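Local coordinates for protein lectin (Lotus tetragonolobus, PDB 2EIG) that probably binds L-fucosyl sugars, as a legume seed lectin that holds a calcium and a manganese ion in each subunit, at residues K21-G26 with R213-I218; A29-T32 with R38-S41; F66-S71 with V117-H122. All blocks are in the same frame, centred on the assembly; numbering follows the deposited sequence.

Contact 1. Residues K21-G26 with R213-I218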
# COMPACT_ATOMS: atom_id res chain seq x y z
N LYS A 21 -26.99 -15.56 -18.57
CA LYS A 21 -28.45 -15.80 -18.41
C LYS A 21 -28.72 -16.21 -16.99
O LYS A 21 -27.86 -16.83 -16.35
CB LYS A 21 -28.95 -16.92 -19.33
CG LYS A 21 -28.62 -16.80 -20.84
CD LYS A 21 -29.45 -15.72 -21.49
CE LYS A 21 -29.12 -15.52 -22.95
NZ LYS A 21 -29.88 -14.30 -23.31
N ILE A 22 -29.90 -15.87 -16.46
CA ILE A 22 -30.36 -16.52 -15.23
C ILE A 22 -30.62 -17.98 -15.63
O ILE A 22 -31.24 -18.22 -16.67
CB ILE A 22 -31.66 -15.86 -14.62
CG1 ILE A 22 -31.46 -14.36 -14.36
CG2 ILE A 22 -32.09 -16.57 -13.31
CD1 ILE A 22 -30.22 -14.02 -13.56
N TRP A 23 -30.08 -18.94 -14.87
CA TRP A 23 -30.25 -20.38 -15.15
C TRP A 23 -30.93 -21.07 -13.95
O TRP A 23 -31.39 -20.38 -13.03
CB TRP A 23 -28.94 -21.04 -15.69
CG TRP A 23 -28.39 -22.37 -15.10
CD1 TRP A 23 -28.01 -22.60 -13.78
CD2 TRP A 23 -28.05 -23.58 -15.81
NE1 TRP A 23 -27.50 -23.88 -13.63
CE2 TRP A 23 -27.52 -24.51 -14.85
CE3 TRP A 23 -28.17 -23.99 -17.15
CZ2 TRP A 23 -27.11 -25.81 -15.19
CZ3 TRP A 23 -27.76 -25.30 -17.49
CH2 TRP A 23 -27.23 -26.18 -16.52
N THR A 24 -31.04 -22.39 -13.98
CA THR A 24 -31.75 -23.14 -12.92
C THR A 24 -31.44 -22.68 -11.50
O THR A 24 -30.28 -22.39 -11.16
CB THR A 24 -31.41 -24.64 -12.95
OG1 THR A 24 -31.01 -25.03 -14.28
CG2 THR A 24 -32.62 -25.46 -12.46
N ASP A 25 -32.50 -22.64 -10.69
CA ASP A 25 -32.39 -22.40 -9.24
C ASP A 25 -31.87 -20.99 -8.94
O ASP A 25 -31.09 -20.83 -7.99
CB ASP A 25 -31.41 -23.38 -8.56
CG ASP A 25 -31.91 -24.82 -8.52
OD1 ASP A 25 -33.12 -25.04 -8.70
OD2 ASP A 25 -31.06 -25.72 -8.27
N GLY A 26 -32.25 -20.01 -9.75
CA GLY A 26 -31.83 -18.62 -9.55
C GLY A 26 -30.32 -18.35 -9.63
O GLY A 26 -29.82 -17.47 -8.96
N ARG A 213 -13.20 -25.07 -21.91
CA ARG A 213 -14.44 -24.44 -21.46
C ARG A 213 -14.75 -24.93 -20.08
O ARG A 213 -14.20 -25.92 -19.62
CB ARG A 213 -15.59 -24.76 -22.39
CG ARG A 213 -16.00 -26.26 -22.34
CD ARG A 213 -16.91 -26.51 -23.47
NE ARG A 213 -16.14 -26.86 -24.66
CZ ARG A 213 -16.66 -26.88 -25.88
NH1 ARG A 213 -17.91 -26.49 -26.05
NH2 ARG A 213 -15.91 -27.26 -26.93
N GLU A 214 -15.62 -24.20 -19.41
CA GLU A 214 -16.11 -24.59 -18.10
C GLU A 214 -17.39 -23.77 -17.83
O GLU A 214 -17.65 -22.78 -18.52
CB GLU A 214 -15.05 -24.32 -17.02
CG GLU A 214 -14.70 -22.86 -16.94
CD GLU A 214 -13.56 -22.53 -16.01
OE1 GLU A 214 -13.18 -23.37 -15.14
OE2 GLU A 214 -13.07 -21.37 -16.14
N ARG A 215 -18.18 -24.20 -16.85
CA ARG A 215 -19.24 -23.35 -16.33
C ARG A 215 -18.61 -22.32 -15.38
O ARG A 215 -17.59 -22.62 -14.73
CB ARG A 215 -20.27 -24.20 -15.57
CG ARG A 215 -21.00 -25.32 -16.41
CD ARG A 215 -22.30 -25.80 -15.77
NE ARG A 215 -23.22 -24.67 -15.56
CZ ARG A 215 -24.00 -24.13 -16.49
NH1 ARG A 215 -24.06 -24.63 -17.71
NH2 ARG A 215 -24.74 -23.07 -16.16
N HIS A 216 -19.21 -21.13 -15.30
CA HIS A 216 -19.00 -20.17 -14.21
C HIS A 216 -20.37 -19.76 -13.76
O HIS A 216 -21.06 -19.05 -14.46
CB HIS A 216 -18.23 -18.93 -14.65
CG HIS A 216 -17.13 -19.23 -15.61
ND1 HIS A 216 -17.31 -19.17 -16.97
CD2 HIS A 216 -15.85 -19.64 -15.42
CE1 HIS A 216 -16.18 -19.49 -17.58
NE2 HIS A 216 -15.27 -19.76 -16.67
N ASP A 217 -20.78 -20.27 -12.61
CA ASP A 217 -22.13 -20.08 -12.13
C ASP A 217 -21.97 -19.41 -10.84
O ASP A 217 -21.28 -19.91 -9.93
CB ASP A 217 -22.82 -21.41 -11.90
CG ASP A 217 -22.95 -22.20 -13.14
OD1 ASP A 217 -22.65 -23.42 -13.09
OD2 ASP A 217 -23.33 -21.61 -14.18
N ILE A 218 -22.64 -18.28 -10.78
CA ILE A 218 -22.62 -17.39 -9.65
C ILE A 218 -23.94 -17.56 -8.96
O ILE A 218 -25.00 -17.48 -9.59
CB ILE A 218 -22.48 -15.92 -10.14
CG1 ILE A 218 -21.22 -15.76 -11.02
CG2 ILE A 218 -22.43 -14.94 -8.94
CD1 ILE A 218 -21.13 -14.39 -11.70
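Trp-23 and Arg-215 meet from strands that are not direct neighbours: the short strand 21-23 pairs with 27-29, and 27-29 in turn pairs with 214-226, all antiparallel. The nearest pair of CA atoms, Trp-23 CA and Asp-217 CA, is therefore 8.7 Å apart, and the side chains meet across the intervening strand, on whose Ala-29 Trp-23, Arg-215 and Asp-217 all rest. This is part of the antiparallel sheet that includes strands 61-72 and 214-226 in the legume lectin beta-sandwich, and the contact lies at the protein surface.

The guanidinium of Arg-215 lies flat on the indole, with the two planes 19° apart. Arg-215 CZ sits 3.7 Å from the centroid of the Trp-23 six-membered ring, almost on the ring normal, which makes this a cation-pi contact as well as a stack. Arg-215 NH2 reaches deepest, 3.4 Å from both Trp-23 CD2 and CE2, the atoms of the ring fusion. A bend at chi3 (57°) turns the arginine so that its edge faces Asp-217, two residues on along the same strand. The carboxylate is gripped side-on: Arg-215 NE reaches Asp-217 OD1 at 2.8 Å, on its syn lone pair, and Arg-215 NH2 bonds to Asp-217 OD2, also at 2.8 Å but tilted from the guanidinium plane. Thr-32 O takes a hydrogen bond from NH1, and Arg-27 adds a second salt bridge to Asp-217. With its edge held this way, the guanidinium turns a flat side to the tryptophan. On the other face of the indole, Thr-24 OG1 stands 3.5 Å above the plane of the Trp-23 ring, over its centre.

Contact 2. Residues A29-T32 with R38-S41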
# COMPACT_ATOMS: atom_id res chain seq x y z
N ALA A 29 -25.54 -17.79 -14.78
CA ALA A 29 -24.68 -18.69 -15.54
C ALA A 29 -23.94 -17.93 -16.64
O ALA A 29 -24.53 -17.19 -17.43
CB ALA A 29 -25.45 -19.80 -16.11
N MET A 30 -22.63 -18.13 -16.68
CA MET A 30 -21.79 -17.35 -17.57
C MET A 30 -20.70 -18.31 -18.03
O MET A 30 -19.64 -18.35 -17.46
CB MET A 30 -21.14 -16.18 -16.78
CG MET A 30 -22.17 -15.19 -16.20
SD MET A 30 -21.32 -13.92 -15.31
CE MET A 30 -20.67 -12.93 -16.70
N PRO A 31 -20.98 -19.08 -19.08
CA PRO A 31 -22.21 -18.95 -19.89
C PRO A 31 -23.33 -19.89 -19.47
O PRO A 31 -23.14 -20.85 -18.72
CB PRO A 31 -21.74 -19.38 -21.29
CG PRO A 31 -20.80 -20.52 -20.98
CD PRO A 31 -20.12 -20.16 -19.60
N THR A 32 -24.52 -19.59 -19.98
CA THR A 32 -25.64 -20.45 -19.78
C THR A 32 -25.36 -21.88 -20.34
O THR A 32 -25.69 -22.88 -19.70
CB THR A 32 -26.85 -19.88 -20.48
OG1 THR A 32 -27.95 -20.75 -20.23
CG2 THR A 32 -26.61 -19.75 -21.97
N ARG A 38 -17.15 -21.27 -27.96
CA ARG A 38 -16.66 -20.03 -27.39
C ARG A 38 -17.82 -19.21 -26.88
O ARG A 38 -18.81 -18.95 -27.59
CB ARG A 38 -15.92 -19.19 -28.44
CG ARG A 38 -14.71 -19.92 -29.04
CD ARG A 38 -14.12 -19.13 -30.16
NE ARG A 38 -12.92 -19.79 -30.66
CZ ARG A 38 -12.23 -19.41 -31.74
NH1 ARG A 38 -12.62 -18.36 -32.45
NH2 ARG A 38 -11.12 -20.09 -32.10
N THR A 39 -17.72 -18.78 -25.64
CA THR A 39 -18.72 -17.86 -25.17
C THR A 39 -18.04 -16.66 -24.56
O THR A 39 -16.93 -16.73 -24.10
CB THR A 39 -19.69 -18.51 -24.13
OG1 THR A 39 -18.93 -18.91 -22.99
CG2 THR A 39 -20.45 -19.69 -24.76
N THR A 40 -18.76 -15.56 -24.58
CA THR A 40 -18.45 -14.41 -23.76
C THR A 40 -19.74 -14.00 -23.14
O THR A 40 -20.75 -13.93 -23.83
CB THR A 40 -17.92 -13.25 -24.60
OG1 THR A 40 -16.80 -13.72 -25.35
CG2 THR A 40 -17.52 -12.05 -23.69
N SER A 41 -19.68 -13.69 -21.85
CA SER A 41 -20.81 -13.30 -21.04
C SER A 41 -20.42 -12.15 -20.14
O SER A 41 -19.40 -12.22 -19.45
CB SER A 41 -21.16 -14.46 -20.07
OG SER A 41 -21.48 -15.62 -20.82
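Met-30 meets Ser-41 just where the chain leaves strand 27-29, and the two CA atoms are 5.4 Å apart. Its CB lies 3.7 Å from Ser-41 CB. Beyond that the chain runs straight out to the sulfur and then bends (chi3 75°), which brings the terminal methyl back so that Met-30 CE lies 3.1 Å from Ser-41 O, a tight contact.

The peptide bond into Pro-31 is cis, and it turns the chain sharply at this point. The proline ring crosses the side chain of Thr-39 at about a right angle. Pro-31 CG is 3.2 Å from Thr-39 OG1, and Pro-31 CB is 3.6 Å from Thr-39 CB, so the ring packs against the root of the threonine. The hydroxyl finds its polar partner elsewhere, in a hydrogen bond with Thr-208 OG1. Ser-41 OG, anti to its own carbonyl carbon (chi1 -60°), lies over the backbone of the turn, 3.5 Å from Pro-31 CA.

All four touching residues are buried, and strands 214-226 and 199-208 also pack on Met-30 and Pro-31. The contact is a cis-proline turn in the loop that takes the chain from the sheet of strands 27-29 and 214-226 to strand 39-50 in the other sheet of the legume lectin sandwich.

Contact 3. Residues F66-S71 with V117-H122. With MN (manganese (II) ion), chain F; CA (calcium ion), chain G.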
# COMPACT_ATOMS: atom_id res chain seq x y z
N PHE A 66 -19.39 -12.39 -3.49
CA PHE A 66 -20.14 -13.26 -4.38
C PHE A 66 -19.71 -14.72 -4.22
O PHE A 66 -18.53 -14.99 -4.01
CB PHE A 66 -20.07 -12.81 -5.85
CG PHE A 66 -18.68 -12.57 -6.36
CD1 PHE A 66 -17.96 -13.59 -6.98
CD2 PHE A 66 -18.09 -11.30 -6.24
CE1 PHE A 66 -16.69 -13.37 -7.49
CE2 PHE A 66 -16.81 -11.09 -6.73
CZ PHE A 66 -16.12 -12.10 -7.34
N SER A 67 -20.69 -15.62 -4.26
CA SER A 67 -20.46 -17.05 -4.22
C SER A 67 -20.58 -17.51 -5.63
O SER A 67 -21.50 -17.10 -6.33
CB SER A 67 -21.56 -17.78 -3.43
OG SER A 67 -21.27 -17.61 -2.07
N PHE A 68 -19.69 -18.41 -6.02
CA PHE A 68 -19.69 -18.92 -7.38
C PHE A 68 -19.05 -20.31 -7.39
O PHE A 68 -18.34 -20.69 -6.46
CB PHE A 68 -18.96 -17.96 -8.33
CG PHE A 68 -17.47 -17.94 -8.14
CD1 PHE A 68 -16.64 -18.76 -8.93
CD2 PHE A 68 -16.90 -17.12 -7.17
CE1 PHE A 68 -15.24 -18.77 -8.74
CE2 PHE A 68 -15.45 -17.09 -6.96
CZ PHE A 68 -14.65 -17.94 -7.77
N ILE A 69 -19.34 -21.07 -8.42
CA ILE A 69 -18.62 -22.30 -8.62
C ILE A 69 -18.24 -22.36 -10.13
O ILE A 69 -19.05 -22.00 -10.99
CB ILE A 69 -19.47 -23.54 -8.24
CG1 ILE A 69 -19.60 -23.72 -6.69
CG2 ILE A 69 -18.84 -24.70 -8.78
CD1 ILE A 69 -20.62 -24.92 -6.07
N VAL A 70 -17.02 -22.79 -10.42
CA VAL A 70 -16.62 -23.16 -11.78
C VAL A 70 -16.59 -24.67 -11.92
O VAL A 70 -16.15 -25.39 -11.00
CB VAL A 70 -15.27 -22.49 -12.24
CG1 VAL A 70 -15.36 -20.96 -12.04
CG2 VAL A 70 -14.05 -23.06 -11.49
N SER A 71 -17.11 -25.16 -13.04
CA SER A 71 -17.30 -26.60 -13.23
C SER A 71 -16.78 -27.05 -14.55
O SER A 71 -17.00 -26.39 -15.58
CB SER A 71 -18.78 -26.97 -13.11
OG SER A 71 -19.23 -26.61 -11.84
N VAL A 117 -10.92 -8.34 -10.86
CA VAL A 117 -10.46 -9.47 -10.12
C VAL A 117 -10.87 -10.73 -10.92
O VAL A 117 -12.07 -11.05 -11.08
CB VAL A 117 -11.04 -9.51 -8.68
CG1 VAL A 117 -10.52 -10.76 -7.91
CG2 VAL A 117 -10.72 -8.16 -7.90
N GLU A 118 -9.87 -11.43 -11.43
CA GLU A 118 -10.08 -12.54 -12.33
C GLU A 118 -9.86 -13.84 -11.60
O GLU A 118 -9.03 -13.97 -10.72
CB GLU A 118 -9.17 -12.48 -13.58
CG GLU A 118 -7.70 -12.63 -13.19
CD GLU A 118 -6.78 -12.81 -14.38
OE1 GLU A 118 -6.87 -12.08 -15.37
OE2 GLU A 118 -5.94 -13.70 -14.28
N PHE A 119 -10.60 -14.83 -12.04
CA PHE A 119 -10.50 -16.16 -11.51
C PHE A 119 -10.24 -16.85 -12.83
O PHE A 119 -11.13 -17.12 -13.62
CB PHE A 119 -11.83 -16.59 -10.86
CG PHE A 119 -12.17 -15.82 -9.61
CD1 PHE A 119 -12.94 -14.66 -9.67
CD2 PHE A 119 -11.69 -16.25 -8.36
CE1 PHE A 119 -13.26 -13.94 -8.52
CE2 PHE A 119 -12.02 -15.55 -7.21
CZ PHE A 119 -12.81 -14.39 -7.27
N ASP A 120 -8.98 -17.12 -13.08
CA ASP A 120 -8.52 -17.50 -14.37
C ASP A 120 -8.17 -18.98 -14.28
O ASP A 120 -7.33 -19.38 -13.48
CB ASP A 120 -7.28 -16.64 -14.70
CG ASP A 120 -6.74 -16.85 -16.09
OD1 ASP A 120 -6.03 -15.96 -16.60
OD2 ASP A 120 -6.97 -17.90 -16.71
N SER A 121 -8.82 -19.80 -15.11
CA SER A 121 -8.72 -21.26 -15.01
C SER A 121 -7.72 -21.83 -16.02
O SER A 121 -7.61 -23.01 -16.15
CB SER A 121 -10.09 -21.86 -15.28
OG SER A 121 -10.62 -21.38 -16.51
N HIS A 122 -7.11 -20.97 -16.83
CA HIS A 122 -6.28 -21.44 -17.94
C HIS A 122 -5.03 -20.58 -18.15
O HIS A 122 -5.16 -19.38 -18.41
CB HIS A 122 -7.10 -21.41 -19.24
CG HIS A 122 -6.30 -21.79 -20.45
ND1 HIS A 122 -6.00 -23.10 -20.76
CD2 HIS A 122 -5.76 -21.04 -21.44
CE1 HIS A 122 -5.30 -23.13 -21.88
NE2 HIS A 122 -5.12 -21.89 -22.30
MN MN F . -4.57 -14.52 -15.78
CA CA G . -5.81 -17.12 -18.75
O HOH W 1 -5.23 -12.99 -17.18
O HOH W 2 -3.03 -13.17 -14.88
O HOH W 3 -6.16 -14.92 -19.31
O HOH W 4 -7.96 -17.66 -19.52
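Phe-119 packs against the rings of Phe-66 and Phe-68, while the residues flanking it in sequence, Glu-118 and Asp-120, point the other way, Glu-118 to manganese and Asp-120 to both manganese and calcium. One strand, 115-120, thus has hydrophobic core on one side and a two-metal site on the other.

On the core side, Phe-68 meets Phe-119 edge-to-face, with centroids 4.6 Å apart and planes at 56°. Phe-68 CZ stands over one face of Phe-119, offset toward the rim, 3.5 Å from Phe-119 CD2. Phe-66 and Phe-119 point at each other from strands in different sheets and meet rim to rim, their planes at 86°; Phe-66 CZ is 3.6 Å from Phe-119 CE1. Phe-66 also has an edge-to-face contact with Phe-204. The cluster joins the two sheets of the legume lectin sandwich, with strand 61-72 in one and 115-120 in the other.

On the metal side, Asp-120 CG is anti to the backbone N (chi1 -175°), which carries the carboxylate to both ions. Asp-120 OD1 bridges them, 2.2 Å from manganese and 2.5 Å from calcium, and OD2 binds calcium too. OD2 further accepts the N-H of His-122, an Asx turn that probably helps direct His-122 O onto calcium at 2.4 Å. Glu-118 OE2 binds manganese at 2.2 Å, while OE1 accepts a hydrogen bond from a manganese-bound water. Asp-127, which binds both ions, Asn-124 on calcium and His-135 on manganese complete the protein ligands.

Two cations sharing one carboxylate oxygen would strongly favour the ionised form of Asp-120, and the paired ions are probably needed for sugar binding, as in legume lectins generally.

How the contacts relate
From the N terminus the chain first meets 21-26, whose partner 213-218 comes only near the end, so contact 1 closes a loop spanning most of the subunit. Contact 2 closes a short loop soon after 21-26, and contact 3 a longer one further on; both nest within contact 1, in series and without crossing. Segment 213-218 touches both of the others: His-216 ND1 probably hydrogen-bonds to Met-30 O of contact 2, and Glu-214 OE2 to Ser-121 OG of contact 3. Strands 214-226 and 61-72 are neighbours in one sheet. Contact 1 stays within that sheet, whereas contacts 2 and 3 link it to the seven-stranded one.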